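Local coordinates for protein lovastatin nonaketide synthase, polyketide synthase component (Aspergillus terreus, PDB 7CPX) that builds the polyketide dihydromonacolin L, an intermediate toward lovastatin, from nine malonyl-CoA by repeated condensation with reduction and dehydration steps and one methylation, working with its partner LovC, at residues D1678-E1683 with F1710-L1715; L1685-T1690 with L1717-N1722; A208-G213 with R244-C249. The protein carries 2 engineered substitutions. One frame throughout, in Å; residues are numbered along the deposited sequence.

Following the chain from the N terminus, contact 3 closes first, in the ketosynthase: the end of strand 203-209 returns to the start of strand 247-255, enclosing a loop that carries helix 214-222. Contacts 1 and 2 lie far along the chain in a Rossmann-like region, their centres about 105 and 101 Å from that of contact 3. They do not nest but cross, since 1678-1683 and 1685-1690 are followed in the same order by 1710-1715 and 1717-1722. Helix 1705-1719 serves both, meeting helix 1676-1680 in contact 1 and leading into strand 1720-1728 in contact 2. Leu1685 joins them, its CD1 lying 3.5 Å from Leu1679 CD1.

Contact 1. Residues D1678-E1683 with F1710-L1715; sequences DLLDAE and FEATKL
Lys1714 NZ is gripped by the carboxylate of Glu1711, a residue that also borders Leu1680 across the contact, and by the backbone carbonyl of Met2254. The salt bridge is made one turn along helix 1705-1719, which packs here against the short helix 1676-1680 in a Rossmann-like alpha/beta region. Its NZ–OE1 distance between Lys1714 and Glu1711 is 3.0 Å, and the hydrogen bonds to both carboxylate oxygens are weak in geometry. This polar pair lies away from the helix 1676-1680: the Glu1711 chain leaves the interface after CB, which faces Leu1680 CD2 at 4.4 Å.

The interface itself is apolar. Leu1680 and Ala1712 lie where the backbones approach most closely, with 4.7 Å between their CA atoms; the small alanine leaves room for this. Leu1680 CB sits against the methyl of Ala1712, CB to CB at 3.6 Å. In Leu1680, CG anti to the backbone N (chi1 176°) carries the branch point toward helix 1705-1719, where CD2 lies toward Glu1711 and Ala1712 and CD1 toward Leu1715 CD1.

Leu1715, one turn beyond Glu1711, divides its two methyls between both leucines. The one not facing Leu1680 lies against Leu1679, which is buried and also packs on Tyr1673, so Leu1679 lies between strand 1670-1673 and helix 1705-1719. On another side of the long helix, Phe1710 packs on Leu2256 and Met2259 of the ketoreductase domain, so the same helix links helix 1676-1680 to that domain. At the inner end of the apolar row, Leu1715 CD2 rests 3.7 Å from Leu1679 CG and 3.8 Å from Leu1679 CD2.

Contact 2. Residues L1685-T1690 with L1717-N1722; sequences LPMKST and LTYASN
The ring of Tyr1719 receives Leu1685 over one face and Met1687 obliquely, at the turn where helix 1705-1719 passes into strand 1720-1728. The contact belongs to the beta-alpha-beta crossover formed by strand 1689-1693, this helix and strand 1720-1728, in a Rossmann-like sheet. Leu1685 and the tyrosine cross at about a right angle: Leu1685 CB makes a CH-pi contact 3.9 Å from the centroid of the Tyr1719 ring, 22° off the normal. Tyr1719 CG is anti to its own carbonyl carbon (chi1 -77°), which lays the ring alongside the 1685-1687 backbone. Met1687 approaches with its extended chain; CG touches Tyr1719 CD1 at 3.4 Å, and SD makes a Met-aromatic contact 5.3 Å from the Tyr1719 ring centroid.

Beyond the ring the backbones pair in parallel. Ser1689 N donates to Tyr1719 O at 3.2 Å. A beta bulge then shifts the register by one residue, and the two successive amides of Ser1721 and Asn1722 converge on a single acceptor, Ser1689 O. The bond from Asn1722 N is nearly straight (179°) and 3.1 Å long.

Past the bulge, Thr1690 and Asn1722 share one face of the sheet, where their side chains cross obliquely. The polar ends turn to a common outside partner: Thr1690 OG1 and Asn1722 ND2 both bond Asp1784 OD1 of helix 1775-1784, which lies against this face. Between the two side chains the nearest carbons are Thr1690 CG2 and Asn1722 CB, 3.8 Å apart.

Contact 3. Residues A208-G213 with R244-C249; sequences ANLILG and RGEAVC
Asn209 and Ala247 bind each other twice through their backbones, Asn209 N to Ala247 O and Ala247 N to Asn209 O, both at 2.9 Å. This hydrogen-bonded antiparallel pair joins strands 203-209 and 247-255 in the central sheet of the thiolase-fold ketosynthase. The first bond is almost straight (177°), and the second is more bent. Every touching residue is buried, so the looser part of the contact is a matter of wider spacing and weaker bonds, with no solvent-facing side.

Packing is looser on the face carrying Ala208 and Val248: Val248 CG2 stands 4.2 Å from Ala208 CB and 3.8 Å from Leu210 CD2, and helix 97-113 covers this side.

Beyond the strands, where the two chains diverge, side chains fill the gap. Ile211 slides along Arg244 in the opposite direction, its CD1 reaching Arg244 CB at 4.1 Å. Its CB and CD1 also lie beside the chain of Glu246, whose OE2, modelled near Ile211 N and paired with Arg48, is doubtful in its exact place, while OE1 accepts from Leu73 N. Arg244 bends at chi3 (44°), carrying its guanidinium back to Asn209. There NH1 gives Asn209 OD1 a weak bond of 3.3 Å, with the amide and guanidinium planes 65° apart. The Asn209 amide nitrogen points to Gly245 O at a modelled distance too short to trust.

Thr133 also bonds Asn209 OD1, while the Arg244 side chain makes a cation-pi contact with Phe217 and a long, weak ion pair with Glu369, and lies about 6 Å from that of His367, a predicted active-site residue whose backbone bonds Gly245. The buried guanidinium, whose ion pair is long and whose bond to Asn209 is weak, would probably influence the electrostatics beside the ketosynthase active site.

Contact 1. Residues D1678-E1683 with F1710-L1715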
ATOM      1  N   ASP A1678     -78.038 -38.704 -32.921  1.00133.19           N
ATOM      2  CA  ASP A1678     -79.302 -38.313 -33.535  1.00133.19           C
ATOM      3  C   ASP A1678     -79.250 -36.864 -33.998  1.00133.19           C
ATOM      4  O   ASP A1678     -79.808 -36.518 -35.046  1.00133.19           O
ATOM      5  CB  ASP A1678     -80.453 -38.523 -32.551  1.00133.19           C
ATOM      6  CG  ASP A1678     -80.547 -39.955 -32.063  1.00133.19           C
ATOM      7  OD1 ASP A1678     -80.173 -40.871 -32.825  1.00133.19           O
ATOM      8  OD2 ASP A1678     -80.995 -40.165 -30.916  1.00133.19           O
ATOM      9  N   LEU A1679     -78.585 -35.999 -33.228  1.00132.68           N
ATOM     10  CA  LEU A1679     -78.395 -34.622 -33.666  1.00132.68           C
ATOM     11  C   LEU A1679     -77.612 -34.575 -34.970  1.00132.68           C
ATOM     12  O   LEU A1679     -77.948 -33.808 -35.879  1.00132.68           O
ATOM     13  CB  LEU A1679     -77.675 -33.818 -32.583  1.00132.68           C
ATOM     14  CG  LEU A1679     -77.534 -32.318 -32.852  1.00132.68           C
ATOM     15  CD1 LEU A1679     -78.878 -31.621 -32.712  1.00132.68           C
ATOM     16  CD2 LEU A1679     -76.504 -31.698 -31.922  1.00132.68           C
ATOM     17  N   LEU A1680     -76.559 -35.389 -35.077  1.00131.93           N
ATOM     18  CA  LEU A1680     -75.836 -35.484 -36.340  1.00131.93           C
ATOM     19  C   LEU A1680     -76.752 -35.942 -37.465  1.00131.93           C
ATOM     20  O   LEU A1680     -76.559 -35.553 -38.622  1.00131.93           O
ATOM     21  CB  LEU A1680     -74.649 -36.437 -36.200  1.00131.93           C
ATOM     22  CG  LEU A1680     -73.845 -36.716 -37.472  1.00131.93           C
ATOM     23  CD1 LEU A1680     -73.349 -35.422 -38.097  1.00131.93           C
ATOM     24  CD2 LEU A1680     -72.677 -37.642 -37.170  1.00131.93           C
ATOM     25  N   ASP A1681     -77.749 -36.764 -37.147  1.00135.16           N
ATOM     26  CA  ASP A1681     -78.741 -37.196 -38.123  1.00135.16           C
ATOM     27  C   ASP A1681     -79.860 -36.180 -38.309  1.00135.16           C
ATOM     28  O   ASP A1681     -80.723 -36.386 -39.170  1.00135.16           O
ATOM     29  CB  ASP A1681     -79.337 -38.542 -37.703  1.00135.16           C
ATOM     30  CG  ASP A1681     -78.288 -39.629 -37.579  1.00135.16           C
ATOM     31  OD1 ASP A1681     -77.288 -39.581 -38.325  1.00135.16           O
ATOM     32  OD2 ASP A1681     -78.464 -40.533 -36.734  1.00135.16           O
ATOM     33  N   ALA A1682     -79.869 -35.102 -37.530  1.00135.67           N
ATOM     34  CA  ALA A1682     -80.918 -34.099 -37.654  1.00135.67           C
ATOM     35  C   ALA A1682     -80.895 -33.477 -39.042  1.00135.67           C
ATOM     36  O   ALA A1682     -79.837 -33.123 -39.569  1.00135.67           O
ATOM     37  CB  ALA A1682     -80.744 -33.017 -36.589  1.00135.67           C
ATOM     38  N   GLU A1683     -82.081 -33.343 -39.638  1.00137.63           N
ATOM     39  CA  GLU A1683     -82.178 -32.784 -40.981  1.00137.63           C
ATOM     40  C   GLU A1683     -81.968 -31.276 -40.977  1.00137.63           C
ATOM     41  O   GLU A1683     -81.334 -30.732 -41.888  1.00137.63           O
ATOM     42  CB  GLU A1683     -83.535 -33.128 -41.598  1.00137.63           C
ATOM     43  CG  GLU A1683     -83.758 -34.616 -41.848  1.00137.63           C
ATOM     44  CD  GLU A1683     -84.024 -35.398 -40.576  1.00137.63           C
ATOM     45  OE1 GLU A1683     -84.021 -34.786 -39.488  1.00137.63           O
ATOM     46  OE2 GLU A1683     -84.239 -36.625 -40.665  1.00137.63           O
ATOM     47  N   PHE A1710     -67.945 -37.473 -32.414  1.00126.37           N
ATOM     48  CA  PHE A1710     -67.028 -36.346 -32.548  1.00126.37           C
ATOM     49  C   PHE A1710     -67.415 -35.446 -33.719  1.00126.37           C
ATOM     50  O   PHE A1710     -67.390 -34.214 -33.599  1.00126.37           O
ATOM     51  CB  PHE A1710     -65.603 -36.882 -32.701  1.00126.37           C
ATOM     52  CG  PHE A1710     -64.609 -35.864 -33.166  1.00126.37           C
ATOM     53  CD1 PHE A1710     -64.216 -34.826 -32.340  1.00126.37           C
ATOM     54  CD2 PHE A1710     -64.043 -35.963 -34.423  1.00126.37           C
ATOM     55  CE1 PHE A1710     -63.292 -33.898 -32.770  1.00126.37           C
ATOM     56  CE2 PHE A1710     -63.118 -35.042 -34.854  1.00126.37           C
ATOM     57  CZ  PHE A1710     -62.742 -34.008 -34.028  1.00126.37           C
ATOM     58  N   GLU A1711     -67.800 -36.039 -34.850  1.00129.46           N
ATOM     59  CA  GLU A1711     -68.348 -35.242 -35.943  1.00129.46           C
ATOM     60  C   GLU A1711     -69.658 -34.590 -35.523  1.00129.46           C
ATOM     61  O   GLU A1711     -69.957 -33.454 -35.913  1.00129.46           O
ATOM     62  CB  GLU A1711     -68.554 -36.117 -37.178  1.00129.46           C
ATOM     63  CG  GLU A1711     -67.315 -36.884 -37.613  1.00129.46           C
ATOM     64  CD  GLU A1711     -66.163 -35.971 -37.981  1.00129.46           C
ATOM     65  OE1 GLU A1711     -66.402 -34.764 -38.195  1.00129.46           O
ATOM     66  OE2 GLU A1711     -65.016 -36.461 -38.058  1.00129.46           O
ATOM     67  N   ALA A1712     -70.454 -35.300 -34.724  1.00129.75           N
ATOM     68  CA  ALA A1712     -71.674 -34.714 -34.186  1.00129.75           C
ATOM     69  C   ALA A1712     -71.356 -33.525 -33.290  1.00129.75           C
ATOM     70  O   ALA A1712     -72.087 -32.531 -33.282  1.00129.75           O
ATOM     71  CB  ALA A1712     -72.462 -35.771 -33.417  1.00129.75           C
ATOM     72  N   THR A1713     -70.270 -33.615 -32.520  1.00126.85           N
ATOM     73  CA  THR A1713     -69.844 -32.482 -31.705  1.00126.85           C
ATOM     74  C   THR A1713     -69.423 -31.309 -32.581  1.00126.85           C
ATOM     75  O   THR A1713     -69.723 -30.152 -32.267  1.00126.85           O
ATOM     76  CB  THR A1713     -68.698 -32.901 -30.785  1.00126.85           C
ATOM     77  OG1 THR A1713     -69.100 -34.031 -29.999  1.00126.85           O
ATOM     78  CG2 THR A1713     -68.312 -31.759 -29.861  1.00126.85           C
ATOM     79  N   LYS A1714     -68.705 -31.588 -33.670  1.00127.23           N
ATOM     80  CA  LYS A1714     -68.377 -30.530 -34.623  1.00127.23           C
ATOM     81  C   LYS A1714     -69.642 -29.839 -35.114  1.00127.23           C
ATOM     82  O   LYS A1714     -69.721 -28.605 -35.160  1.00127.23           O
ATOM     83  CB  LYS A1714     -67.613 -31.098 -35.816  1.00127.23           C
ATOM     84  CG  LYS A1714     -66.219 -31.597 -35.535  1.00127.23           C
ATOM     85  CD  LYS A1714     -65.498 -31.821 -36.853  1.00127.23           C
ATOM     86  CE  LYS A1714     -64.481 -32.930 -36.759  1.00127.23           C
ATOM     87  NZ  LYS A1714     -63.856 -33.223 -38.078  1.00127.23           N
ATOM     88  N   LEU A1715     -70.638 -30.634 -35.508  1.00131.48           N
ATOM     89  CA  LEU A1715     -71.895 -30.074 -35.993  1.00131.48           C
ATOM     90  C   LEU A1715     -72.581 -29.251 -34.908  1.00131.48           C
ATOM     91  O   LEU A1715     -73.140 -28.182 -35.185  1.00131.48           O
ATOM     92  CB  LEU A1715     -72.802 -31.204 -36.482  1.00131.48           C
ATOM     93  CG  LEU A1715     -74.287 -30.902 -36.674  1.00131.48           C
ATOM     94  CD1 LEU A1715     -74.814 -31.609 -37.911  1.00131.48           C
ATOM     95  CD2 LEU A1715     -75.077 -31.323 -35.444  1.00131.48           C
TER

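Contact 2. Residues L1685-T1690 with L1717-N1722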
ATOM      1  N   LEU A1685     -81.209 -27.785 -38.265  1.00134.61           N
ATOM      2  CA  LEU A1685     -80.902 -27.217 -36.963  1.00134.61           C
ATOM      3  C   LEU A1685     -80.698 -25.718 -37.113  1.00134.61           C
ATOM      4  O   LEU A1685     -80.208 -25.259 -38.152  1.00134.61           O
ATOM      5  CB  LEU A1685     -79.640 -27.843 -36.350  1.00134.61           C
ATOM      6  CG  LEU A1685     -79.685 -29.345 -36.073  1.00134.61           C
ATOM      7  CD1 LEU A1685     -78.321 -29.833 -35.624  1.00134.61           C
ATOM      8  CD2 LEU A1685     -80.735 -29.670 -35.026  1.00134.61           C
ATOM      9  N   PRO A1686     -81.061 -24.932 -36.100  1.00132.67           N
ATOM     10  CA  PRO A1686     -80.768 -23.496 -36.147  1.00132.67           C
ATOM     11  C   PRO A1686     -79.320 -23.215 -35.774  1.00132.67           C
ATOM     12  O   PRO A1686     -78.781 -23.782 -34.820  1.00132.67           O
ATOM     13  CB  PRO A1686     -81.740 -22.900 -35.123  1.00132.67           C
ATOM     14  CG  PRO A1686     -82.014 -24.005 -34.168  1.00132.67           C
ATOM     15  CD  PRO A1686     -81.852 -25.300 -34.912  1.00132.67           C
ATOM     16  N   MET A1687     -78.688 -22.330 -36.544  1.00133.68           N
ATOM     17  CA  MET A1687     -77.274 -22.037 -36.347  1.00133.68           C
ATOM     18  C   MET A1687     -77.018 -21.062 -35.207  1.00133.68           C
ATOM     19  O   MET A1687     -75.867 -20.935 -34.772  1.00133.68           O
ATOM     20  CB  MET A1687     -76.666 -21.493 -37.640  1.00133.68           C
ATOM     21  CG  MET A1687     -76.336 -22.578 -38.650  1.00133.68           C
ATOM     22  SD  MET A1687     -75.448 -21.971 -40.095  1.00133.68           S
ATOM     23  CE  MET A1687     -75.018 -23.515 -40.892  1.00133.68           C
ATOM     24  N   LYS A1688     -78.046 -20.373 -34.714  1.00130.69           N
ATOM     25  CA  LYS A1688     -77.949 -19.567 -33.504  1.00130.69           C
ATOM     26  C   LYS A1688     -78.571 -20.294 -32.318  1.00130.69           C
ATOM     27  O   LYS A1688     -79.141 -19.671 -31.419  1.00130.69           O
ATOM     28  CB  LYS A1688     -78.612 -18.206 -33.708  1.00130.69           C
ATOM     29  CG  LYS A1688     -78.022 -17.391 -34.849  1.00130.69           C
ATOM     30  CD  LYS A1688     -76.545 -17.100 -34.628  1.00130.69           C
ATOM     31  CE  LYS A1688     -75.981 -16.220 -35.729  1.00130.69           C
ATOM     32  NZ  LYS A1688     -74.526 -15.969 -35.545  1.00130.69           N
ATOM     33  N   SER A1689     -78.461 -21.619 -32.312  1.00132.30           N
ATOM     34  CA  SER A1689     -79.127 -22.436 -31.314  1.00132.30           C
ATOM     35  C   SER A1689     -78.520 -22.238 -29.932  1.00132.30           C
ATOM     36  O   SER A1689     -77.325 -21.972 -29.780  1.00132.30           O
ATOM     37  CB  SER A1689     -79.034 -23.911 -31.694  1.00132.30           C
ATOM     38  OG  SER A1689     -79.608 -24.731 -30.691  1.00132.30           O
ATOM     39  N   THR A1690     -79.368 -22.374 -28.918  1.00131.80           N
ATOM     40  CA  THR A1690     -78.935 -22.515 -27.534  1.00131.80           C
ATOM     41  C   THR A1690     -79.141 -23.976 -27.153  1.00131.80           C
ATOM     42  O   THR A1690     -80.278 -24.454 -27.087  1.00131.80           O
ATOM     43  CB  THR A1690     -79.713 -21.581 -26.611  1.00131.80           C
ATOM     44  OG1 THR A1690     -79.557 -20.227 -27.054  1.00131.80           O
ATOM     45  CG2 THR A1690     -79.206 -21.704 -25.185  1.00131.80           C
ATOM     46  N   LEU A1717     -71.130 -27.616 -32.439  1.00125.96           N
ATOM     47  CA  LEU A1717     -70.422 -26.344 -32.338  1.00125.96           C
ATOM     48  C   LEU A1717     -70.795 -25.425 -33.491  1.00125.96           C
ATOM     49  O   LEU A1717     -70.987 -24.219 -33.300  1.00125.96           O
ATOM     50  CB  LEU A1717     -68.910 -26.572 -32.317  1.00125.96           C
ATOM     51  CG  LEU A1717     -68.333 -27.471 -31.222  1.00125.96           C
ATOM     52  CD1 LEU A1717     -66.823 -27.304 -31.157  1.00125.96           C
ATOM     53  CD2 LEU A1717     -68.967 -27.191 -29.869  1.00125.96           C
ATOM     54  N   THR A1718     -70.900 -25.981 -34.700  1.00130.20           N
ATOM     55  CA  THR A1718     -71.226 -25.160 -35.861  1.00130.20           C
ATOM     56  C   THR A1718     -72.606 -24.529 -35.721  1.00130.20           C
ATOM     57  O   THR A1718     -72.789 -23.345 -36.031  1.00130.20           O
ATOM     58  CB  THR A1718     -71.152 -26.001 -37.135  1.00130.20           C
ATOM     59  OG1 THR A1718     -69.854 -26.596 -37.243  1.00130.20           O
ATOM     60  CG2 THR A1718     -71.415 -25.138 -38.362  1.00130.20           C
ATOM     61  N   TYR A1719     -73.589 -25.299 -35.254  1.00132.95           N
ATOM     62  CA  TYR A1719     -74.954 -24.799 -35.147  1.00132.95           C
ATOM     63  C   TYR A1719     -75.237 -24.094 -33.828  1.00132.95           C
ATOM     64  O   TYR A1719     -76.349 -23.585 -33.649  1.00132.95           O
ATOM     65  CB  TYR A1719     -75.954 -25.944 -35.315  1.00132.95           C
ATOM     66  CG  TYR A1719     -76.145 -26.395 -36.742  1.00132.95           C
ATOM     67  CD1 TYR A1719     -77.022 -25.731 -37.588  1.00132.95           C
ATOM     68  CD2 TYR A1719     -75.456 -27.488 -37.241  1.00132.95           C
ATOM     69  CE1 TYR A1719     -77.201 -26.142 -38.894  1.00132.95           C
ATOM     70  CE2 TYR A1719     -75.629 -27.908 -38.544  1.00132.95           C
ATOM     71  CZ  TYR A1719     -76.503 -27.233 -39.366  1.00132.95           C
ATOM     72  OH  TYR A1719     -76.677 -27.647 -40.666  1.00132.95           O
ATOM     73  N   ALA A1720     -74.278 -24.047 -32.910  1.00129.84           N
ATOM     74  CA  ALA A1720     -74.512 -23.529 -31.569  1.00129.84           C
ATOM     75  C   ALA A1720     -73.910 -22.139 -31.420  1.00129.84           C
ATOM     76  O   ALA A1720     -72.751 -21.914 -31.786  1.00129.84           O
ATOM     77  CB  ALA A1720     -73.919 -24.464 -30.514  1.00129.84           C
ATOM     78  N   SER A1721     -74.709 -21.212 -30.897  1.00129.32           N
ATOM     79  CA  SER A1721     -74.212 -19.938 -30.394  1.00129.32           C
ATOM     80  C   SER A1721     -74.089 -19.932 -28.880  1.00129.32           C
ATOM     81  O   SER A1721     -73.206 -19.260 -28.338  1.00129.32           O
ATOM     82  CB  SER A1721     -75.136 -18.797 -30.830  1.00129.32           C
ATOM     83  OG  SER A1721     -76.438 -18.966 -30.296  1.00129.32           O
ATOM     84  N   ASN A1722     -74.961 -20.670 -28.196  1.00130.21           N
ATOM     85  CA  ASN A1722     -74.878 -20.891 -26.764  1.00130.21           C
ATOM     86  C   ASN A1722     -75.125 -22.368 -26.497  1.00130.21           C
ATOM     87  O   ASN A1722     -75.817 -23.040 -27.266  1.00130.21           O
ATOM     88  CB  ASN A1722     -75.897 -20.040 -25.997  1.00130.21           C
ATOM     89  CG  ASN A1722     -75.665 -18.554 -26.173  1.00130.21           C
ATOM     90  OD1 ASN A1722     -74.539 -18.111 -26.395  1.00130.21           O
ATOM     91  ND2 ASN A1722     -76.735 -17.773 -26.072  1.00130.21           N
TER

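Contact 3. Residues A208-G213 with R244-C249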
ATOM      1  N   ALA A 208      15.049  27.440 -19.574  1.00 76.07           N
ATOM      2  CA  ALA A 208      15.320  26.078 -19.130  1.00 76.07           C
ATOM      3  C   ALA A 208      14.046  25.255 -19.194  1.00 76.07           C
ATOM      4  O   ALA A 208      13.056  25.591 -18.539  1.00 76.07           O
ATOM      5  CB  ALA A 208      15.887  26.071 -17.711  1.00 76.07           C
ATOM      6  N   ASN A 209      14.078  24.184 -19.981  1.00 79.15           N
ATOM      7  CA  ASN A 209      13.039  23.166 -19.970  1.00 79.15           C
ATOM      8  C   ASN A 209      13.716  21.810 -19.907  1.00 79.15           C
ATOM      9  O   ASN A 209      14.580  21.507 -20.736  1.00 79.15           O
ATOM     10  CB  ASN A 209      12.145  23.254 -21.204  1.00 79.15           C
ATOM     11  CG  ASN A 209      11.198  22.079 -21.319  1.00 79.15           C
ATOM     12  OD1 ASN A 209      10.123  22.071 -20.719  1.00 79.15           O
ATOM     13  ND2 ASN A 209      11.591  21.077 -22.096  1.00 79.15           N
ATOM     14  N   LEU A 210      13.329  21.001 -18.930  1.00 80.45           N
ATOM     15  CA  LEU A 210      13.942  19.702 -18.718  1.00 80.45           C
ATOM     16  C   LEU A 210      12.869  18.647 -18.511  1.00 80.45           C
ATOM     17  O   LEU A 210      11.763  18.937 -18.047  1.00 80.45           O
ATOM     18  CB  LEU A 210      14.888  19.725 -17.516  1.00 80.45           C
ATOM     19  CG  LEU A 210      16.118  20.617 -17.683  1.00 80.45           C
ATOM     20  CD1 LEU A 210      16.952  20.583 -16.427  1.00 80.45           C
ATOM     21  CD2 LEU A 210      16.944  20.185 -18.879  1.00 80.45           C
ATOM     22  N   ILE A 211      13.219  17.414 -18.863  1.00 82.41           N
ATOM     23  CA  ILE A 211      12.317  16.278 -18.759  1.00 82.41           C
ATOM     24  C   ILE A 211      12.803  15.390 -17.624  1.00 82.41           C
ATOM     25  O   ILE A 211      13.627  14.494 -17.827  1.00 82.41           O
ATOM     26  CB  ILE A 211      12.243  15.511 -20.090  1.00 82.41           C
ATOM     27  CG1 ILE A 211      11.467  16.333 -21.117  1.00 82.41           C
ATOM     28  CG2 ILE A 211      11.601  14.158 -19.886  1.00 82.41           C
ATOM     29  CD1 ILE A 211      11.758  15.966 -22.542  1.00 82.41           C
ATOM     30  N   LEU A 212      12.295  15.646 -16.419  1.00 82.41           N
ATOM     31  CA  LEU A 212      12.682  14.899 -15.234  1.00 82.41           C
ATOM     32  C   LEU A 212      11.548  14.072 -14.657  1.00 82.41           C
ATOM     33  O   LEU A 212      11.810  13.168 -13.858  1.00 82.41           O
ATOM     34  CB  LEU A 212      13.198  15.854 -14.149  1.00 82.41           C
ATOM     35  CG  LEU A 212      14.146  16.954 -14.629  1.00 82.41           C
ATOM     36  CD1 LEU A 212      14.288  18.037 -13.579  1.00 82.41           C
ATOM     37  CD2 LEU A 212      15.499  16.371 -14.972  1.00 82.41           C
ATOM     38  N   GLY A 213      10.308  14.355 -15.040  1.00 81.82           N
ATOM     39  CA  GLY A 213       9.171  13.623 -14.546  1.00 81.82           C
ATOM     40  C   GLY A 213       8.049  13.565 -15.561  1.00 81.82           C
ATOM     41  O   GLY A 213       8.007  14.334 -16.526  1.00 81.82           O
ATOM     42  N   ARG A 244       8.132  17.444 -26.780  1.00 82.31           N
ATOM     43  CA  ARG A 244       8.886  18.111 -25.731  1.00 82.31           C
ATOM     44  C   ARG A 244      10.379  17.932 -25.965  1.00 82.31           C
ATOM     45  O   ARG A 244      10.830  16.884 -26.437  1.00 82.31           O
ATOM     46  CB  ARG A 244       8.499  17.556 -24.363  1.00 82.31           C
ATOM     47  CG  ARG A 244       7.132  18.005 -23.875  1.00 82.31           C
ATOM     48  CD  ARG A 244       6.810  17.418 -22.511  1.00 82.31           C
ATOM     49  NE  ARG A 244       7.948  17.509 -21.605  1.00 82.31           N
ATOM     50  CZ  ARG A 244       8.371  18.637 -21.053  1.00 82.31           C
ATOM     51  NH1 ARG A 244       7.768  19.789 -21.289  1.00 82.31           N
ATOM     52  NH2 ARG A 244       9.433  18.609 -20.253  1.00 82.31           N
ATOM     53  N   GLY A 245      11.141  18.961 -25.646  1.00 79.02           N
ATOM     54  CA  GLY A 245      12.586  18.913 -25.789  1.00 79.02           C
ATOM     55  C   GLY A 245      13.270  19.472 -24.562  1.00 79.02           C
ATOM     56  O   GLY A 245      12.798  20.433 -23.957  1.00 79.02           O
ATOM     57  N   GLU A 246      14.388  18.854 -24.198  1.00 82.04           N
ATOM     58  CA  GLU A 246      15.202  19.324 -23.089  1.00 82.04           C
ATOM     59  C   GLU A 246      16.239  20.302 -23.617  1.00 82.04           C
ATOM     60  O   GLU A 246      17.076  19.936 -24.449  1.00 82.04           O
ATOM     61  CB  GLU A 246      15.894  18.164 -22.381  1.00 82.04           C
ATOM     62  CG  GLU A 246      14.981  17.282 -21.579  1.00 82.04           C
ATOM     63  CD  GLU A 246      15.754  16.421 -20.605  1.00 82.04           C
ATOM     64  OE1 GLU A 246      16.953  16.173 -20.855  1.00 82.04           O
ATOM     65  OE2 GLU A 246      15.178  16.006 -19.578  1.00 82.04           O
ATOM     66  N   ALA A 247      16.196  21.536 -23.127  1.00 79.40           N
ATOM     67  CA  ALA A 247      17.168  22.531 -23.543  1.00 79.40           C
ATOM     68  C   ALA A 247      17.331  23.564 -22.442  1.00 79.40           C
ATOM     69  O   ALA A 247      16.355  23.973 -21.805  1.00 79.40           O
ATOM     70  CB  ALA A 247      16.750  23.205 -24.852  1.00 79.40           C
ATOM     71  N   VAL A 248      18.575  23.972 -22.224  1.00 79.15           N
ATOM     72  CA  VAL A 248      18.912  25.057 -21.313  1.00 79.15           C
ATOM     73  C   VAL A 248      19.791  26.024 -22.088  1.00 79.15           C
ATOM     74  O   VAL A 248      20.919  25.683 -22.463  1.00 79.15           O
ATOM     75  CB  VAL A 248      19.622  24.558 -20.050  1.00 79.15           C
ATOM     76  CG1 VAL A 248      19.907  25.721 -19.119  1.00 79.15           C
ATOM     77  CG2 VAL A 248      18.775  23.508 -19.357  1.00 79.15           C
ATOM     78  N   CYS A 249      19.286  27.228 -22.319  1.00 78.71           N
ATOM     79  CA  CYS A 249      19.988  28.237 -23.095  1.00 78.71           C
ATOM     80  C   CYS A 249      20.264  29.446 -22.220  1.00 78.71           C
ATOM     81  O   CYS A 249      19.482  29.764 -21.322  1.00 78.71           O
ATOM     82  CB  CYS A 249      19.174  28.658 -24.319  1.00 78.71           C
ATOM     83  SG  CYS A 249      20.024  29.819 -25.411  1.00 78.71           S
TER